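Probable ribosomal RNA small subunit methyltransferase (PDB 2ZWV) probably methylates the RNA of the small ribosomal subunit (16S rRNA), taking the methyl group from S-adenosyl-L-methionine. Local coordinates at residues Ala120-Ala125 with Lys150-Leu155; Leu185-Ser190 with Phe207-Val212; Ser216-Glu221 with Tyr365-Ala370. All blocks are in the same frame, centred on the assembly; numbering follows the deposited sequence.

Interaction 1 (Ala120-Ala125 with Lys150-Leu155); sequences ASLVAA and KEARAL
Leu-122 reaches across from helix 115-128 to Ala-152 and Leu-155 on helix 145-156, and its branches divide the work. Its CB lies 4.0 Å from Leu-155 CD1. With CG set beside the backbone N (chi1 -73°), the forked isopropyl end is carried out between the helices. CD2 rests on Ala-152 CB at 4.1 Å, whereas CD1 comes to 4.2 Å from Glu-151 OE1.

Leu-155 answers from the other helix with one methyl. Besides touching Leu-122 CB, its CD1 meets Val-123 CG2 at 4.2 Å, so a single methyl sits between two successive residues of the facing helix. The short segments run in much the same direction, 33° apart, with axes 10.2 Å from each other at closest approach. Leucines span such a distance well, and alanine suits position 152, where helix 145-156 lies close to the sheet. Both Leu-122 and Ala-152 also touch Leu-137 of strand 133-140, which places the two helices side by side on one face of the N-terminal sheet.

Glu-151 keeps its charge at the margin: OE2 forms a salt bridge with Arg-147, and OE1 accepts a hydrogen bond from Gln-119. The seam is thus apolar and loosely spaced, held by dispersion and by exclusion of water, with polar groups paired along its border.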
loop_
_atom_site.group_PDB
_atom_site.type_symbol
_atom_site.label_atom_id
_atom_site.label_comp_id
_atom_site.label_asym_id
_atom_site.label_seq_id
_atom_site.Cartn_x
_atom_site.Cartn_y
_atom_site.Cartn_z
ATOM N N ALA A 120 -8.330 11.188 7.484
ATOM C CA ALA A 120 -7.308 11.115 8.520
ATOM C C ALA A 120 -6.147 12.000 8.087
ATOM O O ALA A 120 -5.545 12.701 8.899
ATOM C CB ALA A 120 -6.838 9.684 8.690
ATOM N N SER A 121 -5.842 11.962 6.792
ATOM C CA SER A 121 -4.761 12.762 6.236
ATOM C C SER A 121 -5.106 14.246 6.288
ATOM O O SER A 121 -4.234 15.087 6.514
ATOM C CB SER A 121 -4.491 12.344 4.788
ATOM O OG SER A 121 -4.051 10.999 4.722
ATOM N N LEU A 122 -6.379 14.565 6.069
ATOM C CA LEU A 122 -6.819 15.954 6.103
ATOM C C LEU A 122 -6.652 16.528 7.499
ATOM O O LEU A 122 -6.158 17.640 7.662
ATOM C CB LEU A 122 -8.282 16.075 5.669
ATOM C CG LEU A 122 -8.577 15.876 4.178
ATOM C CD1 LEU A 122 -10.080 15.952 3.938
ATOM C CD2 LEU A 122 -7.848 16.937 3.356
ATOM N N VAL A 123 -7.070 15.768 8.508
ATOM C CA VAL A 123 -6.946 16.222 9.890
ATOM C C VAL A 123 -5.475 16.289 10.285
ATOM O O VAL A 123 -5.059 17.175 11.035
ATOM C CB VAL A 123 -7.686 15.281 10.862
ATOM C CG1 VAL A 123 -7.467 15.738 12.300
ATOM C CG2 VAL A 123 -9.172 15.270 10.532
ATOM N N ALA A 124 -4.686 15.351 9.773
ATOM C CA ALA A 124 -3.260 15.319 10.065
ATOM C C ALA A 124 -2.619 16.609 9.561
ATOM O O ALA A 124 -1.781 17.208 10.236
ATOM C CB ALA A 124 -2.612 14.112 9.392
ATOM N N ALA A 125 -3.023 17.029 8.368
ATOM C CA ALA A 125 -2.503 18.251 7.771
ATOM C C ALA A 125 -2.911 19.462 8.598
ATOM O O ALA A 125 -2.102 20.356 8.848
ATOM C CB ALA A 125 -3.023 18.400 6.347
ATOM N N LYS A 150 -13.954 20.830 0.225
ATOM C CA LYS A 150 -14.918 21.522 1.070
ATOM C C LYS A 150 -14.787 21.062 2.516
ATOM O O LYS A 150 -15.038 21.833 3.441
ATOM C CB LYS A 150 -16.343 21.297 0.552
ATOM C CG LYS A 150 -16.541 21.845 -0.858
ATOM C CD LYS A 150 -18.006 22.027 -1.221
ATOM C CE LYS A 150 -18.141 22.729 -2.569
ATOM N NZ LYS A 150 -19.551 23.018 -2.956
ATOM N N GLU A 151 -14.386 19.812 2.718
ATOM C CA GLU A 151 -14.205 19.308 4.075
ATOM C C GLU A 151 -12.940 19.934 4.653
ATOM O O GLU A 151 -12.880 20.268 5.836
ATOM C CB GLU A 151 -14.095 17.782 4.080
ATOM C CG GLU A 151 -15.437 17.073 3.930
ATOM C CD GLU A 151 -15.314 15.562 3.962
ATOM O OE1 GLU A 151 -14.197 15.056 4.207
ATOM O OE2 GLU A 151 -16.339 14.877 3.746
ATOM N N ALA A 152 -11.934 20.102 3.802
ATOM C CA ALA A 152 -10.678 20.703 4.222
ATOM C C ALA A 152 -10.927 22.162 4.587
ATOM O O ALA A 152 -10.348 22.678 5.542
ATOM C CB ALA A 152 -9.656 20.611 3.103
ATOM N N ARG A 153 -11.791 22.824 3.818
ATOM C CA ARG A 153 -12.129 24.220 4.077
ATOM C C ARG A 153 -12.815 24.368 5.426
ATOM O O ARG A 153 -12.577 25.332 6.152
ATOM C CB ARG A 153 -13.057 24.770 2.995
ATOM C CG ARG A 153 -12.382 25.691 2.005
ATOM C CD ARG A 153 -13.316 26.809 1.563
ATOM N NE ARG A 153 -14.511 26.310 0.892
ATOM C CZ ARG A 153 -14.907 26.704 -0.314
ATOM N NH1 ARG A 153 -14.201 27.605 -0.986
ATOM N NH2 ARG A 153 -16.009 26.196 -0.848
ATOM N N ALA A 154 -13.676 23.413 5.753
ATOM C CA ALA A 154 -14.387 23.435 7.022
ATOM C C ALA A 154 -13.401 23.270 8.174
ATOM O O ALA A 154 -13.555 23.886 9.226
ATOM C CB ALA A 154 -15.422 22.321 7.058
ATOM N N LEU A 155 -12.388 22.435 7.964
ATOM C CA LEU A 155 -11.376 22.175 8.982
ATOM C C LEU A 155 -10.432 23.349 9.227
ATOM O O LEU A 155 -10.088 23.648 10.369
ATOM C CB LEU A 155 -10.540 20.953 8.593
ATOM C CG LEU A 155 -11.151 19.557 8.729
ATOM C CD1 LEU A 155 -10.234 18.539 8.068
ATOM C CD2 LEU A 155 -11.352 19.222 10.200
#

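Interaction 2 (Leu185-Ser190 with Phe207-Val212); sequences LWRAFS and FSAGKV. With SAH (S-adenosyl-L-homocysteine), chain B.
The phenyl ring of Phe-189 lies flat over the peptide bond joining Gly-210 to Lys-211, an aromatic face laid on bare backbone. Gly-210 C is 3.4 Å from the plane of the ring and Lys-211 N is 3.5 Å from it, both displaced toward the rim. The ring gets there through the crowded position of CG, between the backbone N and the carbonyl carbon (chi1 72°). At its edge, CE1 meets Val-212 CG2 at 3.9 Å. Glycine suits position 210 doubly: it is the third residue of a type II turn from Ser-208 to Lys-211, where phi is positive, and a side chain would run into the guanidinium of Arg-187, whose NH2 lies 3.7 Å from Gly-210 CA. Inside that turn Ser-208 OG gives a hydrogen bond of 2.6 Å to Lys-211 O, approaching from 31° off the carbonyl plane.

Arg-187, bent at its third torsion, sets one face of its guanidinium over Gly-210 N. A water at the guanidinium edge accepts from Arg-187 NH1 at 3.0 Å and donates to Ala-209 O. With Phe-189 replaced by an alanine, the Gly-210 to Lys-211 peptide is likely to lose its aromatic cover, and Val-212 CG2 its ring-edge neighbour. Just ahead of the turn, the ring of Phe-207 lies with one face against the ligand sulfur, its CG 3.3 Å from SAH SD.

Strand 187-193 pairs with strand 196-202 in a two-stranded antiparallel hairpin, where the Phe-189 ring also meets Phe-200. The turn packs against this hairpin and leads through Val-212 and Asp-213 into helix 214-227.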
loop_
_atom_site.group_PDB
_atom_site.type_symbol
_atom_site.label_atom_id
_atom_site.label_comp_id
_atom_site.label_asym_id
_atom_site.label_seq_id
_atom_site.Cartn_x
_atom_site.Cartn_y
_atom_site.Cartn_z
ATOM N N LEU A 185 -8.583 6.013 14.791
ATOM C CA LEU A 185 -7.968 5.408 13.615
ATOM C C LEU A 185 -8.053 3.886 13.569
ATOM O O LEU A 185 -8.076 3.296 12.491
ATOM C CB LEU A 185 -6.504 5.844 13.523
ATOM C CG LEU A 185 -6.288 7.354 13.385
ATOM C CD1 LEU A 185 -4.826 7.693 13.577
ATOM C CD2 LEU A 185 -6.773 7.813 12.028
ATOM N N TRP A 186 -8.096 3.252 14.735
ATOM C CA TRP A 186 -8.159 1.797 14.786
ATOM C C TRP A 186 -9.562 1.209 14.797
ATOM O O TRP A 186 -10.461 1.713 15.465
ATOM C CB TRP A 186 -7.389 1.272 15.999
ATOM C CG TRP A 186 -5.906 1.367 15.840
ATOM C CD1 TRP A 186 -5.100 2.399 16.225
ATOM C CD2 TRP A 186 -5.053 0.401 15.217
ATOM N NE1 TRP A 186 -3.794 2.134 15.880
ATOM C CE2 TRP A 186 -3.738 0.913 15.260
ATOM C CE3 TRP A 186 -5.275 -0.850 14.623
ATOM C CZ2 TRP A 186 -2.644 0.218 14.733
ATOM C CZ3 TRP A 186 -4.185 -1.542 14.097
ATOM C CH2 TRP A 186 -2.887 -1.004 14.157
ATOM N N ARG A 187 -9.726 0.133 14.035
ATOM C CA ARG A 187 -10.990 -0.588 13.946
ATOM C C ARG A 187 -10.687 -2.054 14.208
ATOM O O ARG A 187 -9.556 -2.506 14.024
ATOM C CB ARG A 187 -11.617 -0.448 12.557
ATOM C CG ARG A 187 -12.199 0.923 12.242
ATOM C CD ARG A 187 -12.869 0.913 10.873
ATOM N NE ARG A 187 -13.950 -0.069 10.806
ATOM C CZ ARG A 187 -14.543 -0.455 9.679
ATOM N NH1 ARG A 187 -14.156 0.056 8.519
ATOM N NH2 ARG A 187 -15.524 -1.348 9.713
ATOM N N ALA A 188 -11.698 -2.800 14.632
ATOM C CA ALA A 188 -11.516 -4.212 14.917
ATOM C C ALA A 188 -12.796 -4.978 14.615
ATOM O O ALA A 188 -13.896 -4.451 14.774
ATOM C CB ALA A 188 -11.123 -4.398 16.381
ATOM N N PHE A 189 -12.646 -6.222 14.176
ATOM C CA PHE A 189 -13.800 -7.050 13.870
ATOM C C PHE A 189 -13.468 -8.520 14.076
ATOM O O PHE A 189 -12.360 -8.965 13.773
ATOM C CB PHE A 189 -14.266 -6.795 12.429
ATOM C CG PHE A 189 -13.355 -7.361 11.373
ATOM C CD1 PHE A 189 -13.460 -8.692 10.980
ATOM C CD2 PHE A 189 -12.400 -6.558 10.758
ATOM C CE1 PHE A 189 -12.630 -9.216 9.986
ATOM C CE2 PHE A 189 -11.564 -7.070 9.767
ATOM C CZ PHE A 189 -11.681 -8.402 9.379
ATOM N N SER A 190 -14.426 -9.269 14.608
ATOM C CA SER A 190 -14.229 -10.693 14.846
ATOM C C SER A 190 -14.643 -11.486 13.621
ATOM O O SER A 190 -15.569 -11.107 12.906
ATOM C CB SER A 190 -15.036 -11.161 16.061
ATOM O OG SER A 190 -14.370 -10.836 17.270
ATOM N N PHE A 207 -6.909 -3.180 2.692
ATOM C CA PHE A 207 -7.758 -3.931 1.778
ATOM C C PHE A 207 -8.816 -4.673 2.590
ATOM O O PHE A 207 -8.533 -5.178 3.677
ATOM C CB PHE A 207 -6.928 -4.950 0.996
ATOM C CG PHE A 207 -7.754 -5.934 0.215
ATOM C CD1 PHE A 207 -8.376 -5.560 -0.972
ATOM C CD2 PHE A 207 -7.918 -7.237 0.674
ATOM C CE1 PHE A 207 -9.148 -6.470 -1.692
ATOM C CE2 PHE A 207 -8.689 -8.158 -0.039
ATOM C CZ PHE A 207 -9.306 -7.772 -1.225
ATOM N N SER A 208 -10.035 -4.722 2.062
ATOM C CA SER A 208 -11.139 -5.421 2.717
ATOM C C SER A 208 -11.305 -5.068 4.195
ATOM O O SER A 208 -11.283 -5.943 5.063
ATOM C CB SER A 208 -10.952 -6.935 2.570
ATOM O OG SER A 208 -12.052 -7.644 3.116
ATOM N N ALA A 209 -11.497 -3.786 4.476
ATOM C CA ALA A 209 -11.667 -3.333 5.851
ATOM C C ALA A 209 -12.991 -3.813 6.447
ATOM O O ALA A 209 -14.002 -3.901 5.747
ATOM C CB ALA A 209 -11.592 -1.805 5.909
ATOM N N GLY A 210 -12.969 -4.142 7.736
ATOM C CA GLY A 210 -14.179 -4.571 8.416
ATOM C C GLY A 210 -14.661 -5.994 8.200
ATOM O O GLY A 210 -15.600 -6.430 8.864
ATOM N N LYS A 211 -14.033 -6.731 7.291
ATOM C CA LYS A 211 -14.462 -8.101 7.039
ATOM C C LYS A 211 -13.419 -8.910 6.281
ATOM O O LYS A 211 -12.639 -8.363 5.504
ATOM C CB LYS A 211 -15.763 -8.104 6.231
ATOM C CG LYS A 211 -15.605 -7.495 4.842
ATOM C CD LYS A 211 -16.831 -7.703 3.971
ATOM C CE LYS A 211 -16.564 -7.205 2.556
ATOM N NZ LYS A 211 -17.739 -7.382 1.659
ATOM N N VAL A 212 -13.410 -10.221 6.505
ATOM C CA VAL A 212 -12.477 -11.091 5.802
ATOM C C VAL A 212 -12.971 -11.204 4.366
ATOM O O VAL A 212 -14.145 -11.487 4.130
ATOM C CB VAL A 212 -12.432 -12.505 6.415
ATOM C CG1 VAL A 212 -11.435 -13.377 5.655
ATOM C CG2 VAL A 212 -12.050 -12.418 7.880
HETATM N N SAH B . -3.557 -10.841 1.690
HETATM C CA SAH B . -4.549 -9.879 2.193
HETATM C CB SAH B . -4.599 -8.658 1.273
HETATM C CG SAH B . -5.080 -8.780 -0.026
HETATM S SD SAH B . -5.149 -7.385 -1.083
HETATM C C SAH B . -5.923 -10.549 2.231
HETATM O O SAH B . -6.845 -9.920 2.806
HETATM O OXT SAH B . -6.029 -11.665 1.688
HETATM C "C5'" SAH B . -3.437 -7.321 -1.723
HETATM C "C4'" SAH B . -2.409 -6.874 -0.682
HETATM O "O4'" SAH B . -1.146 -6.721 -1.355
HETATM C "C3'" SAH B . -2.778 -5.493 -0.134
HETATM O "O3'" SAH B . -2.420 -5.407 1.248
HETATM C "C2'" SAH B . -1.876 -4.574 -0.956
HETATM O "O2'" SAH B . -1.617 -3.379 -0.217
HETATM C "C1'" SAH B . -0.624 -5.448 -0.943
HETATM N N9 SAH B . 0.400 -4.946 -1.889
HETATM C C8 SAH B . 0.182 -4.133 -2.922
HETATM N N7 SAH B . 1.334 -3.884 -3.543
HETATM C C5 SAH B . 2.290 -4.540 -2.903
HETATM C C6 SAH B . 3.668 -4.667 -3.077
HETATM N N6 SAH B . 4.286 -4.013 -4.056
HETATM N N1 SAH B . 4.359 -5.436 -2.231
HETATM C C2 SAH B . 3.757 -6.072 -1.238
HETATM N N3 SAH B . 2.458 -5.975 -1.038
HETATM C C4 SAH B . 1.696 -5.220 -1.850
HETATM O O HOH W 1 -15.780 -1.306 6.410
#

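Interaction 3 (Ser216-Glu221 with Tyr365-Ala370); sequences SLLLLE and YKVLFA. With SAH (S-adenosyl-L-homocysteine), chain B.
Ser-216 OG is held by two groups: it donates a 2.6 Å hydrogen bond to OXT of S-adenosyl-L-homocysteine and is also hydrogen-bonded to Asn-305 ND2. Serine suits this place, since a small hydroxyl can reach the ligand carboxylate from the start of a helix, whose nearby end would probably favour the negative charge.

Two residues on, Leu-218 turns to strand 366-371. Its CG lies 3.6 Å from Val-367 CG2, the two side chains crossing at a slant. CG stands opposite the backbone N (chi1 -166°), and the second torsion then turns CD2 toward the start of the strand, 3.8 Å from Tyr-365 CB and 3.3 Å from Tyr-365 O. The same Val-367 CG2 also rests on the helix backbone, 3.9 Å from Leu-219 CA; a short, branched valine lets the backbones approach, the CA atoms of Leu-219 and Val-367 being 5.8 Å apart. The Tyr-365 ring leads away, to Pro-214 and Ala-215.

The helix, 42° from the strand between their short segments, packs on the C-terminal sheet of the class I (Rossmann-like) methyltransferase fold with its N-terminal end at the ligand carboxylate; strand 366-371 runs antiparallel between strands 334-340 and 358-362.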
loop_
_atom_site.group_PDB
_atom_site.type_symbol
_atom_site.label_atom_id
_atom_site.label_comp_id
_atom_site.label_asym_id
_atom_site.label_seq_id
_atom_site.Cartn_x
_atom_site.Cartn_y
_atom_site.Cartn_z
ATOM N N SER A 216 -10.048 -14.581 0.063
ATOM C CA SER A 216 -9.052 -15.033 1.023
ATOM C C SER A 216 -9.527 -16.296 1.723
ATOM O O SER A 216 -8.749 -17.214 1.976
ATOM C CB SER A 216 -8.796 -13.938 2.060
ATOM O OG SER A 216 -8.343 -12.750 1.438
ATOM N N LEU A 217 -10.814 -16.330 2.041
ATOM C CA LEU A 217 -11.401 -17.475 2.719
ATOM C C LEU A 217 -11.371 -18.691 1.797
ATOM O O LEU A 217 -11.104 -19.811 2.235
ATOM C CB LEU A 217 -12.843 -17.151 3.118
ATOM C CG LEU A 217 -13.409 -17.914 4.318
ATOM C CD1 LEU A 217 -12.606 -17.568 5.568
ATOM C CD2 LEU A 217 -14.871 -17.542 4.511
ATOM N N LEU A 218 -11.637 -18.460 0.516
ATOM C CA LEU A 218 -11.651 -19.537 -0.465
ATOM C C LEU A 218 -10.272 -20.177 -0.611
ATOM O O LEU A 218 -10.156 -21.397 -0.745
ATOM C CB LEU A 218 -12.117 -19.006 -1.822
ATOM C CG LEU A 218 -12.499 -20.050 -2.871
ATOM C CD1 LEU A 218 -13.759 -20.772 -2.418
ATOM C CD2 LEU A 218 -12.733 -19.379 -4.215
ATOM N N LEU A 219 -9.229 -19.354 -0.586
ATOM C CA LEU A 219 -7.866 -19.856 -0.721
ATOM C C LEU A 219 -7.515 -20.771 0.450
ATOM O O LEU A 219 -6.987 -21.865 0.255
ATOM C CB LEU A 219 -6.876 -18.687 -0.796
ATOM C CG LEU A 219 -5.403 -19.017 -1.067
ATOM C CD1 LEU A 219 -4.703 -17.785 -1.614
ATOM C CD2 LEU A 219 -4.719 -19.515 0.203
ATOM N N LEU A 220 -7.818 -20.319 1.663
ATOM C CA LEU A 220 -7.536 -21.098 2.866
ATOM C C LEU A 220 -8.314 -22.410 2.866
ATOM O O LEU A 220 -7.811 -23.445 3.311
ATOM C CB LEU A 220 -7.885 -20.284 4.114
ATOM C CG LEU A 220 -6.977 -19.083 4.403
ATOM C CD1 LEU A 220 -7.492 -18.324 5.610
ATOM C CD2 LEU A 220 -5.556 -19.563 4.648
ATOM N N GLU A 221 -9.545 -22.364 2.368
ATOM C CA GLU A 221 -10.372 -23.563 2.302
ATOM C C GLU A 221 -9.738 -24.562 1.343
ATOM O O GLU A 221 -9.686 -25.760 1.620
ATOM C CB GLU A 221 -11.789 -23.203 1.843
ATOM C CG GLU A 221 -12.625 -22.542 2.933
ATOM C CD GLU A 221 -13.939 -21.987 2.417
ATOM O OE1 GLU A 221 -14.255 -22.201 1.227
ATOM O OE2 GLU A 221 -14.657 -21.336 3.204
ATOM N N TYR A 365 -14.750 -16.696 -7.002
ATOM C CA TYR A 365 -13.332 -16.480 -7.243
ATOM C C TYR A 365 -12.726 -17.820 -7.623
ATOM O O TYR A 365 -13.350 -18.866 -7.437
ATOM C CB TYR A 365 -12.652 -15.957 -5.974
ATOM C CG TYR A 365 -13.088 -14.566 -5.567
ATOM C CD1 TYR A 365 -12.487 -13.431 -6.119
ATOM C CD2 TYR A 365 -14.117 -14.381 -4.642
ATOM C CE1 TYR A 365 -12.900 -12.147 -5.758
ATOM C CE2 TYR A 365 -14.537 -13.103 -4.277
ATOM C CZ TYR A 365 -13.925 -11.993 -4.837
ATOM O OH TYR A 365 -14.336 -10.731 -4.474
ATOM N N LYS A 366 -11.513 -17.792 -8.155
ATOM C CA LYS A 366 -10.847 -19.029 -8.526
ATOM C C LYS A 366 -9.527 -19.162 -7.787
ATOM O O LYS A 366 -8.745 -18.215 -7.710
ATOM C CB LYS A 366 -10.605 -19.085 -10.036
ATOM C CG LYS A 366 -9.753 -17.957 -10.584
ATOM C CD LYS A 366 -9.582 -18.094 -12.088
ATOM C CE LYS A 366 -8.787 -16.933 -12.666
ATOM N NZ LYS A 366 -8.719 -17.006 -14.156
ATOM N N VAL A 367 -9.299 -20.343 -7.230
ATOM C CA VAL A 367 -8.067 -20.619 -6.509
ATOM C C VAL A 367 -7.191 -21.482 -7.406
ATOM O O VAL A 367 -7.580 -22.591 -7.774
ATOM C CB VAL A 367 -8.344 -21.383 -5.196
ATOM C CG1 VAL A 367 -7.030 -21.712 -4.494
ATOM C CG2 VAL A 367 -9.234 -20.548 -4.291
ATOM N N LEU A 368 -6.026 -20.956 -7.776
ATOM C CA LEU A 368 -5.091 -21.681 -8.624
ATOM C C LEU A 368 -3.975 -22.260 -7.766
ATOM O O LEU A 368 -3.655 -21.727 -6.702
ATOM C CB LEU A 368 -4.512 -20.757 -9.696
ATOM C CG LEU A 368 -5.565 -20.091 -10.593
ATOM C CD1 LEU A 368 -4.878 -19.264 -11.666
ATOM C CD2 LEU A 368 -6.459 -21.155 -11.230
ATOM N N PHE A 369 -3.387 -23.351 -8.245
ATOM C CA PHE A 369 -2.329 -24.055 -7.532
ATOM C C PHE A 369 -1.190 -24.427 -8.482
ATOM O O PHE A 369 -1.403 -24.647 -9.675
ATOM C CB PHE A 369 -2.931 -25.319 -6.905
ATOM C CG PHE A 369 -1.920 -26.275 -6.341
ATOM C CD1 PHE A 369 -1.467 -26.148 -5.031
ATOM C CD2 PHE A 369 -1.444 -27.325 -7.117
ATOM C CE1 PHE A 369 -0.554 -27.063 -4.503
ATOM C CE2 PHE A 369 -0.533 -28.242 -6.602
ATOM C CZ PHE A 369 -0.088 -28.112 -5.293
ATOM N N ALA A 370 0.022 -24.492 -7.946
ATOM C CA ALA A 370 1.184 -24.854 -8.749
ATOM C C ALA A 370 2.272 -25.409 -7.846
ATOM O O ALA A 370 2.409 -24.986 -6.699
ATOM C CB ALA A 370 1.702 -23.634 -9.508
HETATM N N SAH B . -3.557 -10.841 1.690
HETATM C CA SAH B . -4.549 -9.879 2.193
HETATM C CB SAH B . -4.599 -8.658 1.273
HETATM C CG SAH B . -5.080 -8.780 -0.026
HETATM S SD SAH B . -5.149 -7.385 -1.083
HETATM C C SAH B . -5.923 -10.549 2.231
HETATM O O SAH B . -6.845 -9.920 2.806
HETATM O OXT SAH B . -6.029 -11.665 1.688
HETATM C "C5'" SAH B . -3.437 -7.321 -1.723
HETATM C "C4'" SAH B . -2.409 -6.874 -0.682
HETATM O "O4'" SAH B . -1.146 -6.721 -1.355
HETATM C "C3'" SAH B . -2.778 -5.493 -0.134
HETATM O "O3'" SAH B . -2.420 -5.407 1.248
HETATM C "C2'" SAH B . -1.876 -4.574 -0.956
HETATM O "O2'" SAH B . -1.617 -3.379 -0.217
HETATM C "C1'" SAH B . -0.624 -5.448 -0.943
HETATM N N9 SAH B . 0.400 -4.946 -1.889
HETATM C C8 SAH B . 0.182 -4.133 -2.922
HETATM N N7 SAH B . 1.334 -3.884 -3.543
HETATM C C5 SAH B . 2.290 -4.540 -2.903
HETATM C C6 SAH B . 3.668 -4.667 -3.077
HETATM N N6 SAH B . 4.286 -4.013 -4.056
HETATM N N1 SAH B . 4.359 -5.436 -2.231
HETATM C C2 SAH B . 3.757 -6.072 -1.238
HETATM N N3 SAH B . 2.458 -5.975 -1.038
HETATM C C4 SAH B . 1.696 -5.220 -1.850
#

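The three contacts follow one another along the chain and spread over two similar halves. Interaction 1 lies in the N-terminal half and interaction 3 in the C-terminal half, their centres about 40 Å apart. Each half has a seven-stranded mixed sheet of strand order 3-2-1-4-5-7-6, the arrangement of class I methyltransferases, but the ligand belongs to the second. Interaction 2 stands between, centre to centre about 23 Å from interaction 1 and about 21 Å from interaction 3; it meets the first half where Leu-185 CD2 packs on Ala-120 CB at 3.8 Å. Interactions 2 and 3 adjoin in sequence and both touch S-adenosyl-L-homocysteine, through Phe-207 and Ser-216, so loop and helix border the cofactor site.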